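Local coordinates for protein chorismate synthase (PDB 1Q1L) that probably catalyses the FMNH2-dependent elimination of phosphate from 5-enolpyruvylshikimate-3-phosphate to give chorismate, the branch-point precursor of the aromatic amino acids, at residues 181-190 with 314-322; 268-276 with 301-309. One frame throughout, in Å; residues are numbered along the deposited sequence.

Contact 1: residues 181-190 with 314-322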
ATOM      1  N   LYS A 181      33.942 -17.393  -6.153  1.00 38.71           N
ATOM      2  CA  LYS A 181      33.179 -16.276  -5.588  1.00 37.53           C
ATOM      3  C   LYS A 181      33.655 -15.690  -4.265  1.00 37.35           C
ATOM      4  O   LYS A 181      32.883 -15.044  -3.552  1.00 36.53           O
ATOM      5  CB  LYS A 181      31.709 -16.681  -5.456  1.00 35.59           C
ATOM      6  CG  LYS A 181      31.070 -17.102  -6.762  1.00 33.58           C
ATOM      7  CD  LYS A 181      31.211 -16.015  -7.820  1.00 34.11           C
ATOM      8  CE  LYS A 181      30.575 -16.439  -9.130  1.00 31.36           C
ATOM      9  NZ  LYS A 181      30.758 -15.388 -10.163  1.00 28.26           N
ATOM     10  N   SER A 182      34.924 -15.894  -3.936  1.00 37.04           N
ATOM     11  CA  SER A 182      35.454 -15.367  -2.690  1.00 35.23           C
ATOM     12  C   SER A 182      35.435 -13.841  -2.710  1.00 32.16           C
ATOM     13  O   SER A 182      35.356 -13.202  -1.662  1.00 29.42           O
ATOM     14  CB  SER A 182      36.887 -15.857  -2.476  1.00 38.70           C
ATOM     15  OG  SER A 182      37.722 -15.381  -3.514  1.00 41.23           O
ATOM     16  N   TYR A 183      35.506 -13.253  -3.900  1.00 31.23           N
ATOM     17  CA  TYR A 183      35.506 -11.799  -4.003  1.00 30.94           C
ATOM     18  C   TYR A 183      34.210 -11.145  -3.496  1.00 32.60           C
ATOM     19  O   TYR A 183      34.159  -9.926  -3.313  1.00 33.16           O
ATOM     20  CB  TYR A 183      35.802 -11.367  -5.447  1.00 32.81           C
ATOM     21  CG  TYR A 183      34.764 -11.773  -6.470  1.00 34.35           C
ATOM     22  CD1 TYR A 183      33.570 -11.055  -6.612  1.00 33.11           C
ATOM     23  CD2 TYR A 183      34.966 -12.882  -7.283  1.00 34.92           C
ATOM     24  CE1 TYR A 183      32.606 -11.444  -7.547  1.00 32.01           C
ATOM     25  CE2 TYR A 183      34.013 -13.278  -8.211  1.00 33.94           C
ATOM     26  CZ  TYR A 183      32.837 -12.556  -8.339  1.00 32.80           C
ATOM     27  OH  TYR A 183      31.899 -12.965  -9.257  1.00 33.44           O
ATOM     28  N   PHE A 184      33.173 -11.951  -3.255  1.00 32.64           N
ATOM     29  CA  PHE A 184      31.898 -11.435  -2.740  1.00 33.43           C
ATOM     30  C   PHE A 184      32.133 -10.749  -1.396  1.00 34.47           C
ATOM     31  O   PHE A 184      31.331  -9.930  -0.952  1.00 34.37           O
ATOM     32  CB  PHE A 184      30.892 -12.572  -2.510  1.00 32.99           C
ATOM     33  CG  PHE A 184      30.203 -13.058  -3.749  1.00 32.10           C
ATOM     34  CD1 PHE A 184      30.519 -12.539  -5.001  1.00 31.31           C
ATOM     35  CD2 PHE A 184      29.227 -14.047  -3.657  1.00 31.65           C
ATOM     36  CE1 PHE A 184      29.872 -12.998  -6.145  1.00 31.28           C
ATOM     37  CE2 PHE A 184      28.573 -14.513  -4.792  1.00 31.77           C
ATOM     38  CZ  PHE A 184      28.897 -13.986  -6.043  1.00 31.77           C
ATOM     39  N   ALA A 185      33.224 -11.114  -0.730  1.00 33.13           N
ATOM     40  CA  ALA A 185      33.541 -10.530   0.564  1.00 33.21           C
ATOM     41  C   ALA A 185      34.646  -9.493   0.442  1.00 33.94           C
ATOM     42  O   ALA A 185      35.257  -9.120   1.438  1.00 37.52           O
ATOM     43  CB  ALA A 185      33.962 -11.625   1.535  1.00 33.69           C
ATOM     44  N   ASN A 186      34.891  -9.010  -0.770  1.00 34.63           N
ATOM     45  CA  ASN A 186      35.964  -8.047  -0.986  1.00 35.77           C
ATOM     46  C   ASN A 186      35.512  -6.751  -1.669  1.00 35.07           C
ATOM     47  O   ASN A 186      35.490  -6.665  -2.897  1.00 32.74           O
ATOM     48  CB  ASN A 186      37.062  -8.711  -1.823  1.00 37.49           C
ATOM     49  CG  ASN A 186      38.380  -7.987  -1.730  1.00 40.27           C
ATOM     50  OD1 ASN A 186      38.438  -6.760  -1.810  1.00 42.83           O
ATOM     51  ND2 ASN A 186      39.456  -8.748  -1.570  1.00 43.42           N
ATOM     52  N   PRO A 187      35.166  -5.720  -0.876  1.00 35.50           N
ATOM     53  CA  PRO A 187      34.720  -4.428  -1.414  1.00 37.56           C
ATOM     54  C   PRO A 187      35.660  -3.872  -2.488  1.00 39.18           C
ATOM     55  O   PRO A 187      35.217  -3.458  -3.559  1.00 40.49           O
ATOM     56  CB  PRO A 187      34.672  -3.540  -0.172  1.00 35.94           C
ATOM     57  CG  PRO A 187      34.266  -4.499   0.894  1.00 36.98           C
ATOM     58  CD  PRO A 187      35.140  -5.706   0.597  1.00 35.85           C
ATOM     59  N   GLU A 188      36.957  -3.871  -2.198  1.00 40.21           N
ATOM     60  CA  GLU A 188      37.953  -3.367  -3.137  1.00 39.91           C
ATOM     61  C   GLU A 188      37.892  -4.098  -4.473  1.00 37.88           C
ATOM     62  O   GLU A 188      37.958  -3.474  -5.532  1.00 39.85           O
ATOM     63  CB  GLU A 188      39.362  -3.495  -2.543  1.00 43.38           C
ATOM     64  CG  GLU A 188      39.596  -2.678  -1.280  1.00 46.76           C
ATOM     65  CD  GLU A 188      38.713  -3.107  -0.120  1.00 50.01           C
ATOM     66  OE1 GLU A 188      38.681  -4.319   0.191  1.00 52.18           O
ATOM     67  OE2 GLU A 188      38.055  -2.233   0.488  1.00 53.08           O
ATOM     68  N   LYS A 189      37.771  -5.421  -4.432  1.00 37.20           N
ATOM     69  CA  LYS A 189      37.696  -6.204  -5.668  1.00 38.29           C
ATOM     70  C   LYS A 189      36.427  -5.884  -6.455  1.00 36.18           C
ATOM     71  O   LYS A 189      36.477  -5.603  -7.655  1.00 35.87           O
ATOM     72  CB  LYS A 189      37.724  -7.706  -5.365  1.00 40.06           C
ATOM     73  CG  LYS A 189      39.105  -8.301  -5.207  1.00 43.81           C
ATOM     74  CD  LYS A 189      39.022  -9.821  -5.123  1.00 48.17           C
ATOM     75  CE  LYS A 189      40.401 -10.464  -5.063  1.00 51.37           C
ATOM     76  NZ  LYS A 189      40.314 -11.955  -5.061  1.00 53.38           N
ATOM     77  N   LEU A 190      35.288  -5.948  -5.773  1.00 35.00           N
ATOM     78  CA  LEU A 190      33.999  -5.658  -6.399  1.00 32.20           C
ATOM     79  C   LEU A 190      34.062  -4.298  -7.088  1.00 31.78           C
ATOM     80  O   LEU A 190      33.752  -4.172  -8.273  1.00 30.08           O
ATOM     81  CB  LEU A 190      32.892  -5.670  -5.336  1.00 30.76           C
ATOM     82  CG  LEU A 190      32.573  -7.063  -4.769  1.00 29.45           C
ATOM     83  CD1 LEU A 190      31.738  -6.956  -3.506  1.00 28.81           C
ATOM     84  CD2 LEU A 190      31.844  -7.874  -5.824  1.00 27.56           C
ATOM     85  N   GLY A 314      25.864  -6.150   6.642  1.00 30.33           N
ATOM     86  CA  GLY A 314      26.911  -5.190   6.880  1.00 28.45           C
ATOM     87  C   GLY A 314      27.941  -5.580   5.843  1.00 29.53           C
ATOM     88  O   GLY A 314      28.794  -4.782   5.484  1.00 33.28           O
HETATM   89  N   MSE A 315      27.862  -6.823   5.365  1.00 28.11           N
HETATM   90  CA  MSE A 315      28.770  -7.298   4.330  1.00 29.63           C
HETATM   91  C   MSE A 315      28.212  -6.769   3.009  1.00 30.96           C
HETATM   92  O   MSE A 315      27.079  -6.278   2.958  1.00 32.42           O
HETATM   93  CB  MSE A 315      28.821  -8.832   4.298  1.00 27.50           C
HETATM   94  CG  MSE A 315      29.493  -9.468   5.521  1.00 31.03           C
HETATM   95 SE   MSE A 315      31.311  -8.818   5.798  1.00 38.55          SE
HETATM   96  CE  MSE A 315      32.205  -9.876   4.445  1.00 30.53           C
ATOM     97  N   PRO A 316      28.996  -6.853   1.928  1.00 28.72           N
ATOM     98  CA  PRO A 316      28.502  -6.355   0.642  1.00 30.10           C
ATOM     99  C   PRO A 316      27.249  -7.095   0.198  1.00 30.35           C
ATOM    100  O   PRO A 316      27.150  -8.321   0.358  1.00 30.39           O
ATOM    101  CB  PRO A 316      29.671  -6.625  -0.309  1.00 28.85           C
ATOM    102  CG  PRO A 316      30.866  -6.583   0.595  1.00 29.14           C
ATOM    103  CD  PRO A 316      30.384  -7.328   1.810  1.00 28.93           C
ATOM    104  N   ILE A 317      26.286  -6.355  -0.339  1.00 27.82           N
ATOM    105  CA  ILE A 317      25.070  -6.982  -0.849  1.00 28.22           C
ATOM    106  C   ILE A 317      25.456  -7.465  -2.239  1.00 26.93           C
ATOM    107  O   ILE A 317      25.968  -6.691  -3.052  1.00 26.13           O
ATOM    108  CB  ILE A 317      23.908  -5.980  -0.996  1.00 27.99           C
ATOM    109  CG1 ILE A 317      23.616  -5.316   0.349  1.00 28.93           C
ATOM    110  CG2 ILE A 317      22.684  -6.697  -1.544  1.00 28.65           C
ATOM    111  CD1 ILE A 317      23.303  -6.286   1.468  1.00 29.43           C
ATOM    112  N   VAL A 318      25.230  -8.739  -2.514  1.00 25.31           N
ATOM    113  CA  VAL A 318      25.595  -9.277  -3.817  1.00 24.60           C
ATOM    114  C   VAL A 318      24.445 -10.056  -4.400  1.00 23.73           C
ATOM    115  O   VAL A 318      23.946 -11.002  -3.789  1.00 25.27           O
ATOM    116  CB  VAL A 318      26.827 -10.188  -3.718  1.00 24.74           C
ATOM    117  CG1 VAL A 318      27.150 -10.790  -5.093  1.00 25.47           C
ATOM    118  CG2 VAL A 318      28.006  -9.394  -3.195  1.00 25.49           C
ATOM    119  N   VAL A 319      24.043  -9.656  -5.600  1.00 22.02           N
ATOM    120  CA  VAL A 319      22.926 -10.280  -6.287  1.00 22.61           C
ATOM    121  C   VAL A 319      23.329 -10.757  -7.674  1.00 21.64           C
ATOM    122  O   VAL A 319      23.955 -10.018  -8.428  1.00 23.70           O
ATOM    123  CB  VAL A 319      21.764  -9.267  -6.433  1.00 18.75           C
ATOM    124  CG1 VAL A 319      20.520  -9.962  -6.894  1.00 19.26           C
ATOM    125  CG2 VAL A 319      21.544  -8.549  -5.114  1.00 23.13           C
ATOM    126  N   ARG A 320      22.948 -11.983  -8.013  1.00 24.76           N
ATOM    127  CA  ARG A 320      23.275 -12.557  -9.321  1.00 26.91           C
ATOM    128  C   ARG A 320      21.974 -12.594 -10.120  1.00 26.22           C
ATOM    129  O   ARG A 320      20.954 -13.076  -9.633  1.00 26.55           O
ATOM    130  CB  ARG A 320      23.860 -13.963  -9.143  1.00 27.67           C
ATOM    131  CG  ARG A 320      24.853 -14.061  -7.985  1.00 28.68           C
ATOM    132  CD  ARG A 320      25.717 -15.317  -8.079  1.00 30.85           C
ATOM    133  NE  ARG A 320      26.595 -15.276  -9.243  1.00 29.41           N
ATOM    134  CZ  ARG A 320      26.434 -16.016 -10.334  1.00 30.67           C
ATOM    135  NH1 ARG A 320      25.425 -16.874 -10.425  1.00 33.04           N
ATOM    136  NH2 ARG A 320      27.277 -15.885 -11.349  1.00 33.69           N
ATOM    137  N   VAL A 321      22.021 -12.087 -11.347  1.00 26.98           N
ATOM    138  CA  VAL A 321      20.832 -11.984 -12.178  1.00 27.40           C
ATOM    139  C   VAL A 321      20.980 -12.613 -13.557  1.00 29.29           C
ATOM    140  O   VAL A 321      21.948 -12.351 -14.272  1.00 30.81           O
ATOM    141  CB  VAL A 321      20.453 -10.491 -12.335  1.00 28.45           C
ATOM    142  CG1 VAL A 321      19.103 -10.349 -13.003  1.00 25.49           C
ATOM    143  CG2 VAL A 321      20.461  -9.816 -10.961  1.00 27.88           C
ATOM    144  N   ALA A 322      19.991 -13.422 -13.933  1.00 29.08           N
ATOM    145  CA  ALA A 322      20.007 -14.115 -15.219  1.00 29.68           C
ATOM    146  C   ALA A 322      19.014 -13.535 -16.218  1.00 30.95           C
ATOM    147  O   ALA A 322      17.814 -13.424 -15.933  1.00 30.17           O
ATOM    148  CB  ALA A 322      19.722 -15.597 -14.999  1.00 26.73           C
TER
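Phe184 presents a ring face to Val318, whose CG1 stands 3.6 Å from the ring centroid and only 10° off the ring normal, a CH-pi contact. Val318 reaches this place with CG1 anti to its backbone N (chi1 177°). The opposite face rests on Lys181 CB, so the ring is sandwiched between two aliphatic groups, while Arg320 CD approaches the edge, 4.0 Å from Phe184 CZ. With an alanine in place of Phe184, Val318 CG1 would probably face a gap and the aliphatic part of Arg320 lose its neighbour. The contact illustrates strand alternation in the beta-alpha-beta sandwich: Val318 and Arg320, with Pro316 just before the strand, face the 3-10 turn 182-184 and the start of helix 187-197, whereas Ile317 and Val319 pack on helix 252-261. Further apolar contacts centre on Pro316, whose CB meets Leu190 CD1 at 3.8 Å and whose CG meets Pro187 CG at 4.0 Å; alongside, the CE of selenomethionine Met315 touches Ala185 CB at 3.8 Å. Among the charges, Lys181 NZ comes within 3.7 Å of Arg320 NH2, the two cations gathering round Glu232, to which both form salt bridges. Lys181 NZ also bonds Tyr183 OH at 2.8 Å and the carbonyl of Leu178, and Arg320 makes a second salt bridge with Glu270.

Contact 2: residues 268-276 with 301-309; sequences GVEIGLGFE and SNNLGGTEG
Ile271 packs its CG2 methyl against the backbone of the opposing turn, 3.3 Å from Leu304 O. Two reverse turns meet here: a type II' turn, Ile271 to Gly274, which begins at the last residue of strand 266-271, and a type I turn, Asn302 to Gly305, just after which Gly306 N donates to Asn302 OD1. With chi1 at -61°, Ile271 holds CG2 anti to its own N, where the methyl also lies 4.0 Å from Thr307 CG2. The polar atoms beside it are engaged elsewhere, since Leu304 O and Thr307 OG1 both bond to Lys267 of the second subunit. At Gly272 the CA atoms of the two turns come closest: its CA is 3.5 Å from Gly305 CA, and a CB on either residue would collide with the main chain of the other. Both glycines are tied by backbone hydrogen bonds to Val318, so the same strand residue serves the two turns. Leu273 then supplies the direct hydrogen bond, its N reaching Asn303 O at 2.8 Å in an almost perfectly straight line (179°), although the donor is tilted 27° from the carbonyl plane. The side chains of this pair run side by side in the same direction, with Leu273 CD2 3.9 Å from Asn303 OD1, while Asn303 ND2 is occupied by Val285 O. At Gly274 a water completes the joint: it accepts from Gly274 N and donates to Ile271 O and to Asn303 O, with 2.8 Å from the water oxygen to each of these three atoms.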
ATOM      1  N   GLY A 268      16.022 -15.281 -13.551  1.00 29.90           N
ATOM      2  CA  GLY A 268      16.610 -15.864 -12.362  1.00 29.27           C
ATOM      3  C   GLY A 268      17.322 -14.853 -11.497  1.00 27.21           C
ATOM      4  O   GLY A 268      17.867 -13.867 -11.993  1.00 26.58           O
ATOM      5  N   VAL A 269      17.303 -15.090 -10.193  1.00 25.97           N
ATOM      6  CA  VAL A 269      17.974 -14.197  -9.265  1.00 26.34           C
ATOM      7  C   VAL A 269      18.497 -14.966  -8.058  1.00 28.15           C
ATOM      8  O   VAL A 269      17.797 -15.799  -7.481  1.00 27.00           O
ATOM      9  CB  VAL A 269      17.022 -13.082  -8.781  1.00 27.05           C
ATOM     10  CG1 VAL A 269      15.767 -13.694  -8.217  1.00 29.03           C
ATOM     11  CG2 VAL A 269      17.708 -12.241  -7.705  1.00 24.99           C
ATOM     12  N   GLU A 270      19.738 -14.687  -7.686  1.00 27.40           N
ATOM     13  CA  GLU A 270      20.349 -15.333  -6.536  1.00 30.59           C
ATOM     14  C   GLU A 270      20.934 -14.273  -5.631  1.00 29.21           C
ATOM     15  O   GLU A 270      21.442 -13.261  -6.110  1.00 27.62           O
ATOM     16  CB  GLU A 270      21.494 -16.257  -6.963  1.00 31.06           C
ATOM     17  CG  GLU A 270      21.105 -17.440  -7.813  1.00 35.39           C
ATOM     18  CD  GLU A 270      22.320 -18.249  -8.244  1.00 40.32           C
ATOM     19  OE1 GLU A 270      22.460 -19.395  -7.780  1.00 42.05           O
ATOM     20  OE2 GLU A 270      23.141 -17.736  -9.037  1.00 39.48           O
ATOM     21  N   ILE A 271      20.854 -14.496  -4.325  1.00 29.04           N
ATOM     22  CA  ILE A 271      21.460 -13.575  -3.376  1.00 27.81           C
ATOM     23  C   ILE A 271      22.721 -14.317  -2.932  1.00 28.88           C
ATOM     24  O   ILE A 271      22.642 -15.382  -2.323  1.00 28.69           O
ATOM     25  CB  ILE A 271      20.566 -13.319  -2.144  1.00 26.45           C
ATOM     26  CG1 ILE A 271      19.227 -12.702  -2.573  1.00 30.44           C
ATOM     27  CG2 ILE A 271      21.293 -12.393  -1.168  1.00 22.90           C
ATOM     28  CD1 ILE A 271      19.337 -11.333  -3.216  1.00 30.62           C
ATOM     29  N   GLY A 272      23.883 -13.769  -3.252  1.00 28.63           N
ATOM     30  CA  GLY A 272      25.113 -14.433  -2.873  1.00 30.96           C
ATOM     31  C   GLY A 272      25.357 -15.658  -3.737  1.00 32.53           C
ATOM     32  O   GLY A 272      25.130 -15.626  -4.945  1.00 31.71           O
ATOM     33  N   LEU A 273      25.803 -16.742  -3.109  1.00 35.35           N
ATOM     34  CA  LEU A 273      26.112 -17.991  -3.805  1.00 38.31           C
ATOM     35  C   LEU A 273      24.902 -18.576  -4.538  1.00 38.21           C
ATOM     36  O   LEU A 273      25.042 -19.130  -5.627  1.00 41.50           O
ATOM     37  CB  LEU A 273      26.664 -19.006  -2.797  1.00 41.15           C
ATOM     38  CG  LEU A 273      27.822 -19.907  -3.238  1.00 43.15           C
ATOM     39  CD1 LEU A 273      28.977 -19.064  -3.771  1.00 41.39           C
ATOM     40  CD2 LEU A 273      28.275 -20.747  -2.048  1.00 42.92           C
ATOM     41  N   GLY A 274      23.722 -18.462  -3.935  1.00 38.19           N
ATOM     42  CA  GLY A 274      22.503 -18.954  -4.567  1.00 37.54           C
ATOM     43  C   GLY A 274      22.324 -20.459  -4.726  1.00 36.58           C
ATOM     44  O   GLY A 274      22.430 -21.213  -3.761  1.00 36.58           O
ATOM     45  N   PHE A 275      22.019 -20.889  -5.948  1.00 34.86           N
ATOM     46  CA  PHE A 275      21.819 -22.304  -6.249  1.00 36.92           C
ATOM     47  C   PHE A 275      23.050 -23.146  -5.921  1.00 37.25           C
ATOM     48  O   PHE A 275      22.928 -24.307  -5.539  1.00 38.95           O
ATOM     49  CB  PHE A 275      21.422 -22.479  -7.721  1.00 33.59           C
ATOM     50  CG  PHE A 275      19.966 -22.204  -7.987  1.00 34.43           C
ATOM     51  CD1 PHE A 275      19.018 -23.217  -7.854  1.00 34.79           C
ATOM     52  CD2 PHE A 275      19.534 -20.919  -8.312  1.00 32.14           C
ATOM     53  CE1 PHE A 275      17.657 -22.951  -8.040  1.00 33.62           C
ATOM     54  CE2 PHE A 275      18.174 -20.640  -8.499  1.00 34.76           C
ATOM     55  CZ  PHE A 275      17.235 -21.657  -8.363  1.00 33.23           C
ATOM     56  N   GLU A 276      24.234 -22.562  -6.054  1.00 39.35           N
ATOM     57  CA  GLU A 276      25.457 -23.291  -5.742  1.00 41.39           C
ATOM     58  C   GLU A 276      25.490 -23.583  -4.247  1.00 42.52           C
ATOM     59  O   GLU A 276      25.990 -24.623  -3.824  1.00 43.35           O
ATOM     60  CB  GLU A 276      26.687 -22.474  -6.132  1.00 42.74           C
ATOM     61  CG  GLU A 276      27.988 -23.248  -5.992  1.00 48.99           C
ATOM     62  CD  GLU A 276      27.963 -24.553  -6.776  1.00 51.93           C
ATOM     63  OE1 GLU A 276      27.876 -24.502  -8.022  1.00 53.77           O
ATOM     64  OE2 GLU A 276      28.020 -25.629  -6.146  1.00 54.81           O
ATOM     65  N   SER A 301      33.676 -14.287   5.176  1.00 36.37           N
ATOM     66  CA  SER A 301      33.363 -14.635   3.794  1.00 34.23           C
ATOM     67  C   SER A 301      31.958 -14.083   3.551  1.00 34.60           C
ATOM     68  O   SER A 301      31.303 -13.634   4.493  1.00 33.18           O
ATOM     69  CB  SER A 301      33.398 -16.148   3.578  1.00 33.57           C
ATOM     70  OG  SER A 301      32.513 -16.807   4.458  1.00 31.43           O
ATOM     71  N   ASN A 302      31.489 -14.115   2.307  1.00 33.16           N
ATOM     72  CA  ASN A 302      30.171 -13.565   2.016  1.00 33.56           C
ATOM     73  C   ASN A 302      29.360 -14.384   1.019  1.00 32.90           C
ATOM     74  O   ASN A 302      28.904 -13.869  -0.003  1.00 34.69           O
ATOM     75  CB  ASN A 302      30.328 -12.119   1.525  1.00 30.16           C
ATOM     76  CG  ASN A 302      29.015 -11.355   1.514  1.00 29.97           C
ATOM     77  OD1 ASN A 302      28.115 -11.627   2.307  1.00 26.69           O
ATOM     78  ND2 ASN A 302      28.913 -10.375   0.625  1.00 23.80           N
ATOM     79  N   ASN A 303      29.180 -15.663   1.330  1.00 30.96           N
ATOM     80  CA  ASN A 303      28.414 -16.556   0.476  1.00 31.55           C
ATOM     81  C   ASN A 303      26.932 -16.238   0.572  1.00 31.11           C
ATOM     82  O   ASN A 303      26.155 -16.632  -0.295  1.00 32.76           O
ATOM     83  CB  ASN A 303      28.647 -18.011   0.882  1.00 32.03           C
ATOM     84  CG  ASN A 303      30.093 -18.415   0.752  1.00 33.17           C
ATOM     85  OD1 ASN A 303      30.687 -18.287  -0.317  1.00 32.31           O
ATOM     86  ND2 ASN A 303      30.671 -18.903   1.843  1.00 32.95           N
ATOM     87  N   LEU A 304      26.550 -15.519   1.625  1.00 31.78           N
ATOM     88  CA  LEU A 304      25.154 -15.140   1.836  1.00 31.93           C
ATOM     89  C   LEU A 304      24.751 -13.906   1.032  1.00 30.88           C
ATOM     90  O   LEU A 304      23.571 -13.569   0.952  1.00 31.84           O
ATOM     91  CB  LEU A 304      24.898 -14.878   3.319  1.00 32.26           C
ATOM     92  CG  LEU A 304      24.992 -16.087   4.247  1.00 34.90           C
ATOM     93  CD1 LEU A 304      24.815 -15.642   5.684  1.00 36.14           C
ATOM     94  CD2 LEU A 304      23.931 -17.096   3.862  1.00 35.61           C
ATOM     95  N   GLY A 305      25.730 -13.222   0.457  1.00 27.87           N
ATOM     96  CA  GLY A 305      25.431 -12.043  -0.334  1.00 27.07           C
ATOM     97  C   GLY A 305      24.963 -10.843   0.474  1.00 26.61           C
ATOM     98  O   GLY A 305      24.139 -10.065   0.002  1.00 24.90           O
ATOM     99  N   GLY A 306      25.475 -10.706   1.693  1.00 25.51           N
ATOM    100  CA  GLY A 306      25.123  -9.572   2.530  1.00 26.94           C
ATOM    101  C   GLY A 306      23.806  -9.575   3.286  1.00 28.16           C
ATOM    102  O   GLY A 306      23.465  -8.565   3.905  1.00 28.23           O
ATOM    103  N   THR A 307      23.060 -10.679   3.246  1.00 28.38           N
ATOM    104  CA  THR A 307      21.793 -10.749   3.967  1.00 29.37           C
ATOM    105  C   THR A 307      21.683 -12.055   4.754  1.00 30.99           C
ATOM    106  O   THR A 307      22.115 -13.111   4.292  1.00 32.80           O
ATOM    107  CB  THR A 307      20.570 -10.644   3.008  1.00 29.92           C
ATOM    108  OG1 THR A 307      20.187 -11.951   2.567  1.00 32.69           O
ATOM    109  CG2 THR A 307      20.912  -9.786   1.783  1.00 27.57           C
ATOM    110  N   GLU A 308      21.112 -11.963   5.949  1.00 32.27           N
ATOM    111  CA  GLU A 308      20.913 -13.108   6.833  1.00 35.98           C
ATOM    112  C   GLU A 308      19.524 -13.019   7.455  1.00 37.12           C
ATOM    113  O   GLU A 308      19.215 -12.050   8.151  1.00 37.06           O
ATOM    114  CB  GLU A 308      21.932 -13.104   7.977  1.00 38.56           C
ATOM    115  CG  GLU A 308      23.372 -13.382   7.593  1.00 44.53           C
ATOM    116  CD  GLU A 308      24.315 -13.236   8.778  1.00 47.94           C
ATOM    117  OE1 GLU A 308      25.532 -13.483   8.618  1.00 47.66           O
ATOM    118  OE2 GLU A 308      23.834 -12.862   9.874  1.00 50.13           O
ATOM    119  N   GLY A 309      18.693 -14.026   7.204  1.00 37.11           N
ATOM    120  CA  GLY A 309      17.357 -14.044   7.776  1.00 37.80           C
ATOM    121  C   GLY A 309      16.466 -12.855   7.456  1.00 38.45           C
ATOM    122  O   GLY A 309      15.699 -12.406   8.308  1.00 39.35           O
TER
HETATM  123  O   HOH W   1      23.724 -17.744  -1.239  1.00 42.82           O

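In the fold
The two contacts show how neighbouring strands gather distant loops. Their centres lie about 9 Å apart on the same side of the chain's centre, and along the sequence contact 2 is nested inside the loop closed by contact 1. Both rest on one antiparallel five-stranded sheet, in which strands 317-323 and 266-271 are neighbours. Polar links between them include the backbone pairing of these strands and Asn302 ND2, which hydrogen-bonds the Phe184 carbonyl and probably that of Pro316. Both contacts lie where the sheet meets a second subunit of the homotetramer: residues 268-270 pair with a strand of that subunit, and Leu304 packs on its Lys324, a predicted FMN-binding residue.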